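Local coordinates for protein putative Acetyltransferase from the GNAT family (Novosphingobium aromaticivorans DSM 12444, PDB 3EC4) that probably transfers an acyl group to an acceptor that is not established, as expected for a GNAT-family acetyltransferase, at residues A[11-16]-A[42-47]; A[35-40]-A[128-133]; A[65-70]-A[217-222]; A[84-89]-A[192-197]; A[113-118]-A[144-149]. All blocks are in the same frame, centred on the assembly; numbering follows the deposited sequence.

Contact 1 (A[11-16]-A[42-47])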
# COMPACT_ATOMS: atom_id res chain seq x y z
N PRO A 11 -7.37 6.93 -3.74
CA PRO A 11 -6.63 6.85 -2.47
C PRO A 11 -5.28 7.57 -2.50
O PRO A 11 -4.88 8.17 -1.51
CB PRO A 11 -6.51 5.34 -2.19
CG PRO A 11 -6.84 4.67 -3.46
CD PRO A 11 -7.54 5.62 -4.38
N VAL A 12 -4.64 7.61 -3.66
CA VAL A 12 -3.37 8.37 -3.79
C VAL A 12 -3.63 9.87 -3.73
O VAL A 12 -2.97 10.61 -2.99
CB VAL A 12 -2.62 8.00 -5.12
CG1 VAL A 12 -1.35 8.83 -5.25
CG2 VAL A 12 -2.34 6.51 -5.17
N TRP A 13 -4.54 10.32 -4.59
CA TRP A 13 -4.91 11.71 -4.65
C TRP A 13 -5.32 12.21 -3.28
O TRP A 13 -4.79 13.20 -2.77
CB TRP A 13 -5.99 11.93 -5.69
CG TRP A 13 -6.44 13.37 -5.86
CD1 TRP A 13 -7.59 13.91 -5.39
CD2 TRP A 13 -5.78 14.42 -6.60
NE1 TRP A 13 -7.71 15.21 -5.76
CE2 TRP A 13 -6.60 15.57 -6.49
CE3 TRP A 13 -4.58 14.51 -7.29
CZ2 TRP A 13 -6.26 16.80 -7.07
CZ3 TRP A 13 -4.24 15.72 -7.87
CH2 TRP A 13 -5.07 16.86 -7.74
N ASN A 14 -6.22 11.45 -2.66
CA ASN A 14 -6.83 11.92 -1.44
C ASN A 14 -5.89 11.87 -0.23
O ASN A 14 -5.91 12.78 0.59
CB ASN A 14 -8.11 11.18 -1.23
CG ASN A 14 -9.20 11.62 -2.19
OD1 ASN A 14 -9.21 12.77 -2.69
ND2 ASN A 14 -10.13 10.74 -2.42
N SER A 15 -5.05 10.84 -0.17
CA SER A 15 -4.07 10.76 0.93
C SER A 15 -3.08 11.91 0.85
O SER A 15 -2.77 12.54 1.84
CB SER A 15 -3.36 9.39 0.96
OG SER A 15 -2.60 9.15 -0.21
N LEU A 16 -2.58 12.17 -0.36
CA LEU A 16 -1.58 13.22 -0.56
C LEU A 16 -2.11 14.65 -0.47
O LEU A 16 -1.34 15.59 -0.25
CB LEU A 16 -0.86 13.02 -1.90
CG LEU A 16 -0.02 11.75 -2.04
CD1 LEU A 16 0.52 11.64 -3.49
CD2 LEU A 16 1.11 11.78 -0.98
N ALA A 42 -0.75 11.07 -8.69
CA ALA A 42 -2.12 11.28 -9.12
C ALA A 42 -2.23 12.68 -9.71
O ALA A 42 -1.48 13.61 -9.33
CB ALA A 42 -3.11 11.10 -7.94
N ALA A 43 -3.17 12.83 -10.62
CA ALA A 43 -3.45 14.13 -11.29
C ALA A 43 -4.89 14.60 -11.04
O ALA A 43 -5.81 13.79 -10.88
CB ALA A 43 -3.19 14.02 -12.81
N ALA A 44 -5.10 15.91 -11.05
CA ALA A 44 -6.45 16.44 -10.97
C ALA A 44 -7.19 15.94 -12.19
O ALA A 44 -6.59 15.75 -13.23
CB ALA A 44 -6.44 17.99 -10.94
N PRO A 45 -8.52 15.75 -12.08
CA PRO A 45 -9.26 15.46 -13.31
C PRO A 45 -8.99 16.53 -14.37
O PRO A 45 -8.98 17.71 -14.07
CB PRO A 45 -10.72 15.51 -12.85
CG PRO A 45 -10.70 15.32 -11.40
CD PRO A 45 -9.40 15.92 -10.92
N GLY A 46 -8.72 16.11 -15.60
CA GLY A 46 -8.39 17.02 -16.68
C GLY A 46 -6.92 17.39 -16.82
O GLY A 46 -6.50 17.85 -17.88
N ALA A 47 -6.13 17.16 -15.77
CA ALA A 47 -4.73 17.58 -15.72
C ALA A 47 -3.70 16.44 -15.92
O ALA A 47 -2.51 16.59 -15.61
CB ALA A 47 -4.50 18.26 -14.39

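Contact 2 (A[35-40]-A[128-133])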
# COMPACT_ATOMS: atom_id res chain seq x y z
N PRO A 35 9.42 10.05 -3.29
CA PRO A 35 10.01 8.79 -3.74
C PRO A 35 10.69 7.92 -2.67
O PRO A 35 10.83 6.69 -2.90
CB PRO A 35 11.03 9.22 -4.77
CG PRO A 35 10.53 10.54 -5.25
CD PRO A 35 9.85 11.18 -4.12
N ALA A 36 11.09 8.51 -1.55
CA ALA A 36 11.65 7.75 -0.45
C ALA A 36 10.58 6.82 0.13
O ALA A 36 10.90 5.77 0.70
CB ALA A 36 12.20 8.68 0.65
N TYR A 37 9.33 7.25 0.05
CA TYR A 37 8.21 6.46 0.53
C TYR A 37 7.64 5.51 -0.51
O TYR A 37 7.24 4.42 -0.18
CB TYR A 37 7.13 7.35 1.08
CG TYR A 37 7.46 8.03 2.38
CD1 TYR A 37 8.33 9.10 2.42
CD2 TYR A 37 6.87 7.62 3.56
CE1 TYR A 37 8.60 9.76 3.62
CE2 TYR A 37 7.13 8.28 4.77
CZ TYR A 37 8.00 9.34 4.79
OH TYR A 37 8.27 9.94 6.00
N GLY A 38 7.57 5.91 -1.77
CA GLY A 38 6.99 5.02 -2.76
C GLY A 38 6.79 5.71 -4.10
O GLY A 38 7.12 6.88 -4.24
N PRO A 39 6.29 4.95 -5.08
CA PRO A 39 6.24 5.44 -6.46
C PRO A 39 4.91 6.09 -6.92
O PRO A 39 4.69 6.28 -8.13
CB PRO A 39 6.45 4.15 -7.23
CG PRO A 39 5.65 3.16 -6.43
CD PRO A 39 5.88 3.54 -5.00
N PHE A 40 4.05 6.45 -5.97
CA PHE A 40 2.65 6.73 -6.29
C PHE A 40 2.47 8.19 -6.72
O PHE A 40 3.15 9.08 -6.21
CB PHE A 40 1.73 6.41 -5.13
CG PHE A 40 1.65 4.94 -4.84
CD1 PHE A 40 0.93 4.12 -5.68
CD2 PHE A 40 2.37 4.39 -3.79
CE1 PHE A 40 0.87 2.78 -5.45
CE2 PHE A 40 2.33 3.04 -3.58
CZ PHE A 40 1.59 2.24 -4.40
N THR A 128 10.02 3.64 2.95
CA THR A 128 8.66 3.09 3.03
C THR A 128 8.30 2.65 4.47
O THR A 128 7.16 2.77 4.90
CB THR A 128 8.48 1.94 2.03
OG1 THR A 128 8.77 2.40 0.70
CG2 THR A 128 7.06 1.37 2.10
N TRP A 129 9.29 2.18 5.23
CA TRP A 129 9.05 1.78 6.62
C TRP A 129 8.58 2.93 7.47
O TRP A 129 8.06 2.71 8.57
CB TRP A 129 10.30 1.17 7.25
CG TRP A 129 11.47 2.16 7.45
CD1 TRP A 129 12.40 2.55 6.51
CD2 TRP A 129 11.79 2.85 8.64
NE1 TRP A 129 13.28 3.41 7.07
CE2 TRP A 129 12.94 3.62 8.38
CE3 TRP A 129 11.25 2.87 9.94
CZ2 TRP A 129 13.54 4.43 9.35
CZ3 TRP A 129 11.84 3.67 10.90
CH2 TRP A 129 12.97 4.44 10.60
N ARG A 130 8.83 4.17 7.03
CA ARG A 130 8.37 5.33 7.80
C ARG A 130 6.92 5.70 7.53
O ARG A 130 6.43 6.65 8.15
CB ARG A 130 9.23 6.58 7.55
CG ARG A 130 10.72 6.41 7.69
CD ARG A 130 11.41 7.75 7.65
NE ARG A 130 12.80 7.63 8.11
CZ ARG A 130 13.83 7.38 7.31
NH1 ARG A 130 13.67 7.24 6.00
NH2 ARG A 130 15.05 7.28 7.83
N TYR A 131 6.23 4.97 6.64
CA TYR A 131 4.88 5.35 6.19
C TYR A 131 3.91 5.23 7.35
O TYR A 131 2.94 5.97 7.44
CB TYR A 131 4.43 4.46 5.04
CG TYR A 131 3.79 5.11 3.85
CD1 TYR A 131 2.79 6.07 4.00
CD2 TYR A 131 4.15 4.73 2.57
CE1 TYR A 131 2.18 6.63 2.87
CE2 TYR A 131 3.56 5.26 1.46
CZ TYR A 131 2.59 6.22 1.61
OH TYR A 131 1.99 6.75 0.48
N GLY A 132 4.19 4.28 8.25
CA GLY A 132 3.40 4.05 9.45
C GLY A 132 3.96 2.90 10.26
O GLY A 132 5.13 2.52 10.10
N GLN A 133 3.12 2.32 11.11
CA GLN A 133 3.56 1.25 12.01
C GLN A 133 3.76 -0.03 11.24
O GLN A 133 2.89 -0.45 10.49
CB GLN A 133 2.52 0.99 13.09
CG GLN A 133 2.96 -0.03 14.14
CD GLN A 133 4.11 0.45 14.98
OE1 GLN A 133 4.06 1.55 15.52
NE2 GLN A 133 5.17 -0.36 15.08
O HOH W 1 6.94 9.21 8.14

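Contact 3 (A[65-70]-A[217-222])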
# COMPACT_ATOMS: atom_id res chain seq x y z
N VAL A 65 -3.33 4.69 -8.75
CA VAL A 65 -4.40 3.83 -8.18
C VAL A 65 -5.69 4.63 -8.32
O VAL A 65 -5.87 5.65 -7.64
CB VAL A 65 -4.13 3.40 -6.71
CG1 VAL A 65 -5.24 2.47 -6.24
CG2 VAL A 65 -2.75 2.70 -6.62
N GLU A 66 -6.50 4.21 -9.29
CA GLU A 66 -7.71 4.92 -9.69
C GLU A 66 -8.82 3.95 -9.97
O GLU A 66 -8.56 2.76 -10.06
CB GLU A 66 -7.44 5.80 -10.90
CG GLU A 66 -6.27 6.78 -10.70
CD GLU A 66 -6.59 7.97 -9.80
OE1 GLU A 66 -7.78 8.22 -9.52
OE2 GLU A 66 -5.64 8.70 -9.36
N PRO A 67 -10.06 4.43 -10.13
CA PRO A 67 -11.09 3.43 -10.48
C PRO A 67 -10.84 2.72 -11.85
O PRO A 67 -10.97 1.51 -11.92
CB PRO A 67 -12.39 4.26 -10.46
CG PRO A 67 -12.12 5.38 -9.49
CD PRO A 67 -10.65 5.75 -9.82
N GLU A 68 -10.37 3.45 -12.86
CA GLU A 68 -10.15 2.90 -14.19
C GLU A 68 -8.66 2.99 -14.59
O GLU A 68 -7.91 3.76 -14.01
CB GLU A 68 -11.00 3.68 -15.17
CG GLU A 68 -12.48 3.62 -14.81
CD GLU A 68 -13.03 2.19 -14.82
OE1 GLU A 68 -12.46 1.34 -15.54
OE2 GLU A 68 -14.04 1.92 -14.10
N PRO A 69 -8.24 2.23 -15.64
CA PRO A 69 -6.92 2.44 -16.18
C PRO A 69 -6.71 3.93 -16.48
O PRO A 69 -7.64 4.60 -16.96
CB PRO A 69 -6.96 1.66 -17.50
CG PRO A 69 -7.95 0.57 -17.23
CD PRO A 69 -8.98 1.21 -16.41
N VAL A 70 -5.51 4.41 -16.21
CA VAL A 70 -5.09 5.73 -16.67
C VAL A 70 -4.46 5.63 -18.07
O VAL A 70 -3.52 4.84 -18.31
CB VAL A 70 -4.11 6.39 -15.68
CG1 VAL A 70 -3.69 7.78 -16.19
CG2 VAL A 70 -4.76 6.49 -14.26
N ARG A 217 -15.00 -2.18 -3.89
CA ARG A 217 -15.12 -1.96 -5.31
C ARG A 217 -13.87 -2.39 -6.03
O ARG A 217 -12.78 -2.53 -5.44
CB ARG A 217 -15.43 -0.50 -5.63
CG ARG A 217 -14.33 0.46 -5.28
CD ARG A 217 -14.53 1.88 -5.88
NE ARG A 217 -14.75 1.89 -7.32
CZ ARG A 217 -15.20 2.92 -8.02
NH1 ARG A 217 -15.47 4.10 -7.44
NH2 ARG A 217 -15.37 2.78 -9.30
N ALA A 218 -14.01 -2.53 -7.34
CA ALA A 218 -12.88 -2.73 -8.22
C ALA A 218 -12.12 -1.43 -8.40
O ALA A 218 -12.72 -0.32 -8.42
CB ALA A 218 -13.33 -3.29 -9.59
N MSE A 219 -10.80 -1.56 -8.49
CA MSE A 219 -9.91 -0.46 -8.81
C MSE A 219 -8.88 -0.94 -9.83
O MSE A 219 -8.82 -2.12 -10.16
CB MSE A 219 -9.21 0.09 -7.54
CG MSE A 219 -10.16 0.57 -6.44
SE MSE A 219 -10.89 2.30 -6.86
CE MSE A 219 -9.31 3.32 -6.45
N THR A 220 -8.07 -0.00 -10.33
CA THR A 220 -6.99 -0.31 -11.26
C THR A 220 -5.70 0.43 -10.88
O THR A 220 -5.70 1.66 -10.71
CB THR A 220 -7.36 0.10 -12.68
OG1 THR A 220 -8.64 -0.46 -13.01
CG2 THR A 220 -6.31 -0.36 -13.69
N ALA A 221 -4.62 -0.35 -10.79
CA ALA A 221 -3.27 0.19 -10.65
C ALA A 221 -2.66 0.29 -12.04
O ALA A 221 -2.61 -0.72 -12.76
CB ALA A 221 -2.41 -0.74 -9.78
N THR A 222 -2.23 1.49 -12.40
CA THR A 222 -1.51 1.73 -13.68
C THR A 222 -0.06 2.15 -13.41
O THR A 222 0.19 3.03 -12.60
CB THR A 222 -2.19 2.83 -14.52
OG1 THR A 222 -3.52 2.44 -14.94
CG2 THR A 222 -1.34 3.21 -15.71
O HOH W 2 -13.87 0.61 -10.89
O HOH W 3 -5.38 3.15 -13.03
O HOH W 4 -3.53 2.05 -17.84

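Contact 4 (A[84-89]-A[192-197])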
# COMPACT_ATOMS: atom_id res chain seq x y z
N LEU A 84 -7.44 -4.48 -9.52
CA LEU A 84 -7.47 -4.67 -8.06
C LEU A 84 -8.88 -4.86 -7.52
O LEU A 84 -9.86 -4.38 -8.10
CB LEU A 84 -6.88 -3.45 -7.34
CG LEU A 84 -5.52 -2.99 -7.81
CD1 LEU A 84 -5.11 -1.69 -7.06
CD2 LEU A 84 -4.45 -4.11 -7.68
N LEU A 85 -8.96 -5.48 -6.34
CA LEU A 85 -10.20 -5.49 -5.57
C LEU A 85 -9.87 -4.69 -4.33
O LEU A 85 -8.95 -5.06 -3.59
CB LEU A 85 -10.65 -6.91 -5.21
CG LEU A 85 -11.93 -6.98 -4.34
CD1 LEU A 85 -13.17 -6.40 -5.05
CD2 LEU A 85 -12.20 -8.38 -3.82
N GLN A 86 -10.56 -3.58 -4.14
CA GLN A 86 -10.41 -2.81 -2.90
C GLN A 86 -11.37 -3.31 -1.83
O GLN A 86 -12.55 -3.51 -2.10
CB GLN A 86 -10.65 -1.33 -3.18
CG GLN A 86 -10.38 -0.43 -2.00
CD GLN A 86 -10.79 1.01 -2.31
OE1 GLN A 86 -11.94 1.35 -2.16
NE2 GLN A 86 -9.85 1.81 -2.79
N MSE A 87 -10.86 -3.51 -0.61
CA MSE A 87 -11.60 -4.12 0.52
C MSE A 87 -11.54 -3.25 1.77
O MSE A 87 -10.59 -2.54 1.97
CB MSE A 87 -11.07 -5.54 0.83
CG MSE A 87 -11.00 -6.38 -0.39
SE MSE A 87 -10.49 -8.19 -0.09
CE MSE A 87 -12.15 -8.89 0.61
N ILE A 88 -12.60 -3.32 2.57
CA ILE A 88 -12.75 -2.49 3.75
C ILE A 88 -13.12 -3.35 4.94
O ILE A 88 -13.91 -4.28 4.81
CB ILE A 88 -13.77 -1.33 3.48
CG1 ILE A 88 -13.72 -0.24 4.56
CG2 ILE A 88 -15.17 -1.84 3.30
CD1 ILE A 88 -14.54 1.04 4.14
N ALA A 89 -12.56 -3.02 6.10
CA ALA A 89 -12.92 -3.72 7.32
C ALA A 89 -13.66 -2.77 8.25
O ALA A 89 -13.07 -2.24 9.18
CB ALA A 89 -11.67 -4.33 8.02
N VAL A 192 -10.77 2.95 10.19
CA VAL A 192 -11.25 1.85 9.42
C VAL A 192 -10.13 1.35 8.46
O VAL A 192 -9.59 2.13 7.61
CB VAL A 192 -12.52 2.26 8.59
CG1 VAL A 192 -12.93 1.11 7.64
CG2 VAL A 192 -13.71 2.78 9.46
N PRO A 193 -9.73 0.07 8.61
CA PRO A 193 -8.78 -0.54 7.69
C PRO A 193 -9.36 -0.74 6.33
O PRO A 193 -10.54 -1.05 6.19
CB PRO A 193 -8.48 -1.92 8.33
CG PRO A 193 -8.93 -1.80 9.76
CD PRO A 193 -10.07 -0.85 9.72
N TYR A 194 -8.52 -0.56 5.32
CA TYR A 194 -8.81 -0.98 3.94
C TYR A 194 -7.53 -1.52 3.30
O TYR A 194 -6.43 -1.30 3.80
CB TYR A 194 -9.39 0.19 3.15
CG TYR A 194 -8.36 1.14 2.62
CD1 TYR A 194 -7.82 2.13 3.43
CD2 TYR A 194 -7.97 1.10 1.30
CE1 TYR A 194 -6.85 3.01 2.93
CE2 TYR A 194 -7.05 1.95 0.80
CZ TYR A 194 -6.48 2.92 1.63
OH TYR A 194 -5.55 3.79 1.12
N LEU A 195 -7.68 -2.21 2.18
CA LEU A 195 -6.54 -2.72 1.45
C LEU A 195 -6.94 -2.96 0.04
O LEU A 195 -8.10 -2.93 -0.31
CB LEU A 195 -6.00 -3.99 2.09
CG LEU A 195 -6.97 -5.19 2.23
CD1 LEU A 195 -7.13 -5.93 0.91
CD2 LEU A 195 -6.54 -6.16 3.36
N HIS A 196 -5.94 -3.17 -0.80
CA HIS A 196 -6.14 -3.65 -2.15
C HIS A 196 -5.53 -5.02 -2.29
O HIS A 196 -4.43 -5.27 -1.77
CB HIS A 196 -5.48 -2.72 -3.20
CG HIS A 196 -6.06 -1.34 -3.24
ND1 HIS A 196 -5.48 -0.27 -2.59
CD2 HIS A 196 -7.20 -0.85 -3.81
CE1 HIS A 196 -6.22 0.81 -2.78
NE2 HIS A 196 -7.25 0.49 -3.53
N SER A 197 -6.22 -5.91 -3.01
CA SER A 197 -5.63 -7.15 -3.49
C SER A 197 -5.59 -7.08 -5.00
O SER A 197 -6.45 -6.47 -5.56
CB SER A 197 -6.53 -8.31 -3.11
OG SER A 197 -5.98 -9.58 -3.48

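Contact 5 (A[113-118]-A[144-149])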
# COMPACT_ATOMS: atom_id res chain seq x y z
N THR A 113 14.04 -4.52 4.60
CA THR A 113 14.41 -4.31 3.20
C THR A 113 14.74 -5.60 2.44
O THR A 113 14.28 -5.78 1.31
CB THR A 113 15.54 -3.30 3.14
OG1 THR A 113 15.01 -2.03 3.53
CG2 THR A 113 16.10 -3.22 1.70
N ALA A 114 15.53 -6.48 3.02
CA ALA A 114 15.84 -7.76 2.38
C ALA A 114 14.55 -8.53 2.11
O ALA A 114 14.35 -9.06 1.01
CB ALA A 114 16.73 -8.59 3.21
N LEU A 115 13.71 -8.64 3.13
CA LEU A 115 12.42 -9.37 3.00
C LEU A 115 11.54 -8.78 1.91
O LEU A 115 11.07 -9.52 1.01
CB LEU A 115 11.69 -9.40 4.36
CG LEU A 115 10.26 -9.96 4.43
CD1 LEU A 115 10.16 -11.44 3.98
CD2 LEU A 115 9.78 -9.79 5.92
N ALA A 116 11.36 -7.46 1.93
CA ALA A 116 10.54 -6.79 0.99
C ALA A 116 11.04 -6.96 -0.46
O ALA A 116 10.24 -7.24 -1.37
CB ALA A 116 10.44 -5.31 1.32
N LEU A 117 12.33 -6.80 -0.68
CA LEU A 117 12.88 -6.91 -2.03
C LEU A 117 12.79 -8.35 -2.59
O LEU A 117 12.67 -8.52 -3.80
CB LEU A 117 14.32 -6.36 -2.08
CG LEU A 117 14.47 -4.85 -1.76
CD1 LEU A 117 15.94 -4.41 -1.84
CD2 LEU A 117 13.60 -3.97 -2.66
N ALA A 118 12.80 -9.35 -1.72
CA ALA A 118 12.72 -10.76 -2.07
C ALA A 118 11.29 -11.32 -2.28
O ALA A 118 11.11 -12.41 -2.83
CB ALA A 118 13.36 -11.58 -0.98
N ALA A 144 10.82 -13.20 10.09
CA ALA A 144 10.12 -14.17 9.25
C ALA A 144 9.11 -13.54 8.29
O ALA A 144 8.90 -14.00 7.20
CB ALA A 144 9.44 -15.18 10.11
N ALA A 145 8.47 -12.47 8.75
CA ALA A 145 7.30 -11.90 8.10
C ALA A 145 7.06 -10.55 8.71
O ALA A 145 7.44 -10.30 9.85
CB ALA A 145 6.06 -12.78 8.30
N MSE A 146 6.39 -9.70 7.95
CA MSE A 146 6.01 -8.38 8.41
C MSE A 146 4.72 -7.89 7.77
O MSE A 146 4.23 -8.45 6.76
CB MSE A 146 7.14 -7.38 8.17
CG MSE A 146 7.29 -7.05 6.74
SE MSE A 146 8.74 -5.79 6.43
CE MSE A 146 8.69 -5.74 4.55
N ALA A 147 4.19 -6.80 8.34
CA ALA A 147 3.06 -6.07 7.76
C ALA A 147 3.04 -4.69 8.38
O ALA A 147 3.51 -4.48 9.49
CB ALA A 147 1.70 -6.76 7.99
N GLY A 148 2.43 -3.76 7.66
CA GLY A 148 2.41 -2.39 8.09
C GLY A 148 1.23 -1.59 7.61
O GLY A 148 0.24 -2.12 7.07
N GLU A 149 1.38 -0.30 7.80
CA GLU A 149 0.42 0.72 7.40
C GLU A 149 0.95 1.55 6.26
O GLU A 149 2.15 1.82 6.20
CB GLU A 149 0.15 1.65 8.57
CG GLU A 149 -0.29 0.94 9.83
CD GLU A 149 -0.45 1.84 11.00
OE1 GLU A 149 0.34 2.79 11.15
OE2 GLU A 149 -1.37 1.58 11.82

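Contact 1 (A[11-16]-A[42-47])
Trp13 and Val12 of helix 11-17 pack against Ala42, Ala43 and Ala44, where strand 41-43 of a small two-stranded antiparallel sheet runs out into a turn. No hydrogen bond crosses between the two segments, so the contact rests on apolar and ring packing.

The apolar part centres on the Ala42 methyl. Ala42 CB lies 3.7 Å from Trp13 CB, and Val12 CG1 meets the same methyl at 3.9 Å.

The ring part belongs to Trp13. Its CG is anti to the backbone N (chi1 -179°), which carries the indole away from the helix and along the backbone of 42-44. The six-membered end does the touching. Trp13 CZ3 comes within 3.4 Å of Ala43 C, and Trp13 CH2 meets Ala44 CB at 3.7 Å. Ala43 O sits over one face of the ring, offset toward the rim, while Ala42 O lies at the edge, in its plane.

The charged part comes from outside the two segments. Arg10 and Arg31 both make cation-pi contacts with the indole. Arg10 NH2 also bonds to Ala43 O, so the ring and the strand end share one arginine.

Beyond Ala44 the chain reverses in a type II turn. Gly46 has a positive phi there, and Ala47 N donates to Ala44 O at 2.9 Å.

Contact 2 (A[35-40]-A[128-133])
A short 3-10 segment, 128-130, meets the loop between strands 30-32 and 41-43, with Tyr37 of the loop set against Thr128, Arg130 and Tyr131. The contact joins two non-regular parts of the GNAT-family protein, and it is only partly buried.

One hydrogen bond crosses directly. Thr128 OG1 donates to Tyr37 O at 2.7 Å, approaching from above the carbonyl plane, 49° out of it. Ala125 N also bonds to this hydroxyl, so Thr128 OG1 has two backbone partners.

The aromatic pair is T-shaped. Tyr37 turns the edge of its ring to the face of Tyr131, with ring centroids 5.5 Å apart and planes at 85°. Tyr37 CD2 is the leading atom, 4.0 Å from Tyr131 CG, and lies over the rim of that ring rather than its centre. The Tyr131 side chain also touches Leu33 and Arg150.

A water bridges the two segments at the edge of the Tyr37 ring: it lies 2.6 Å from Tyr37 OH and donates to Arg130 O at 2.6 Å. Replacing Tyr37 by an alanine would probably open a gap over the Tyr131 face and leave this water without its phenol partner.

The Tyr37 CG is anti to its own carbonyl carbon (chi1 -70°), and this carries the ring out along the 3-10 backbone. Tyr37 CE2 comes 3.8 Å from Arg130 C, and the phenol oxygen Tyr37 OH lies 3.8 Å from Arg130 CB.

Contact 3 (A[65-70]-A[217-222])
Thr220 and Thr222 each hold OG1 anti to the carbonyl carbon (chi1 -51° and -64°), and this turns both hydroxyls to the chain at 67-70. Thr222 OG1 accepts from Val70 N at 3.1 Å. It also takes a proton from one water, which Val70 O shares, and gives its own to another. That second water donates to Glu68 O and Thr220 O, and so links the loop after strand 61-66 to strand 214-226. Thr220 OG1 lies 3.2 Å from Pro67 O, and Thr220 CB lies 3.7 Å from Glu68 C.

Before this point the segments form an antiparallel ladder. Glu66 and Thr220 are a hydrogen-bonded pair: Glu66 N reaches Thr220 O at 3.0 Å, almost straight at 177°, and Thr220 N returns to Glu66 O at 2.8 Å. Selenomethionine Met219 bends at its second and third torsions, so that Met219 CE comes 3.6 Å from Glu66 C.

Arg217 lays a face of its guanidinium over the Pro67 ring, with Arg217 NH2 3.5 Å from Pro67 CB. NE bonds to Ala218 O, NH2 to a water, and NH1 forms a salt bridge with Asp9. A leucine in place of Arg217 would probably leave Asp9 without its charged mate and this water without a donor.

Strand 61-66 is an outermost strand of the mixed sheet. Strand 214-226 lies between it and strand 76-88, while helix 11-17 packs on Val65 and Met219 through Pro11.

Contact 4 (A[84-89]-A[192-197])
Val192 meets Ile88 where the two antiparallel strands of the GNAT-type sheet begin to pair, with axes at 161°. Val192 CG1 presses on Ile88 CG1 at 3.5 Å, tighter than usual for carbons.

Pro193 has no N-H to give, but its O accepts from Ala89 N at 2.8 Å. Its ring rests against the Ala89 methyl.

Tyr194 and Ile88 are a non-hydrogen-bonded pair. Here Tyr194 CA comes close to Met87 O, at 3.1 Å. The ring edge of Tyr194 meets His196 CE1 in plane.

Leu195 and Met87 are hydrogen-bonded both ways. Met87 N donates to Leu195 O at 2.8 Å. Their side chains lie side by side, CD1 of Leu195 being 4.0 Å from CB of selenomethionine Met87.

His196 lies alongside Gln86, pointing the same way. Gln86 NE2 donates to His196 NE2 at 3.0 Å, with the ring nitrogen in the amide plane but the donor tilted 34° from the ring plane. Gln86 is extended, its CG anti to the backbone N (chi1 -174°), and this carries the amide to His196 NE2. Arg216 bonds to Gln86 OE1, and Gln86 NE2 also bonds to Leu8 O.

Ser197 closes the ladder, its O accepting from Leu85 N at 2.8 Å.

Helix 202-210 covers the face that carries Leu85, Met87, Leu195 and Ser197. Strand 214-226 flanks 76-88, and strand 157-165 runs parallel to 192-198.

Contact 5 (A[113-118]-A[144-149])
Leu115 and Ala116 of helix 109-118 press on Met146, a selenomethionine of strand 142-149, as a helix packed across a sheet. The two axes run at 87° to each other and come within 9.3 Å.

The tight part is small and wholly apolar. Met146 keeps CG between the backbone N and the carbonyl carbon (chi1 72°), and its chain is extended from there. This sends Met146 CE to the helix, 3.7 Å from Ala116 CB. Leu115 passes Met146 in the opposite direction, and Leu115 CD2 meets Met146 CG at 3.8 Å. Leu115 CD2 also reaches the strand backbone, 3.9 Å from Ala145 CA.

The loose part lies beside it. Leu115 CD1 is 4.3 Å from Ala144 O, and no hydrogen bond crosses the contact. Ala114, Leu117 and Ala118 are on the exposed side of the helix and do not touch the strand.

Strand 142-149 thus has a helix on each face. Met146 faces helix 109-118, while Ala145 and Ala147 touch Leu178 of helix 174-188. Strand 157-165 lies alongside, and its Cys164 touches both Leu115 and Met146.

Contacts 3 and 4 pair strands of one mixed sheet. Strands 214-226 and 76-88 are neighbours in it: Arg217 O lies 2.8 Å from Gln86 N, and Met219 O 2.8 Å from Leu84 N, both probably hydrogen-bonded. Their chemistry is mainly backbone bonding, with bridging waters in contact 3, at the sheet's edge; contact 4 is buried. Contact 5 is also buried but apolar, a helix on the other half of this sheet. Contact 1 is buried too. It packs a tryptophan of helix 11-17 on the alanines of 42-44, with two outside arginines at the ring. Contact 2, partly buried, joins loops and touches contact 5 where Gln133 N probably bonds to Glu149 OE1.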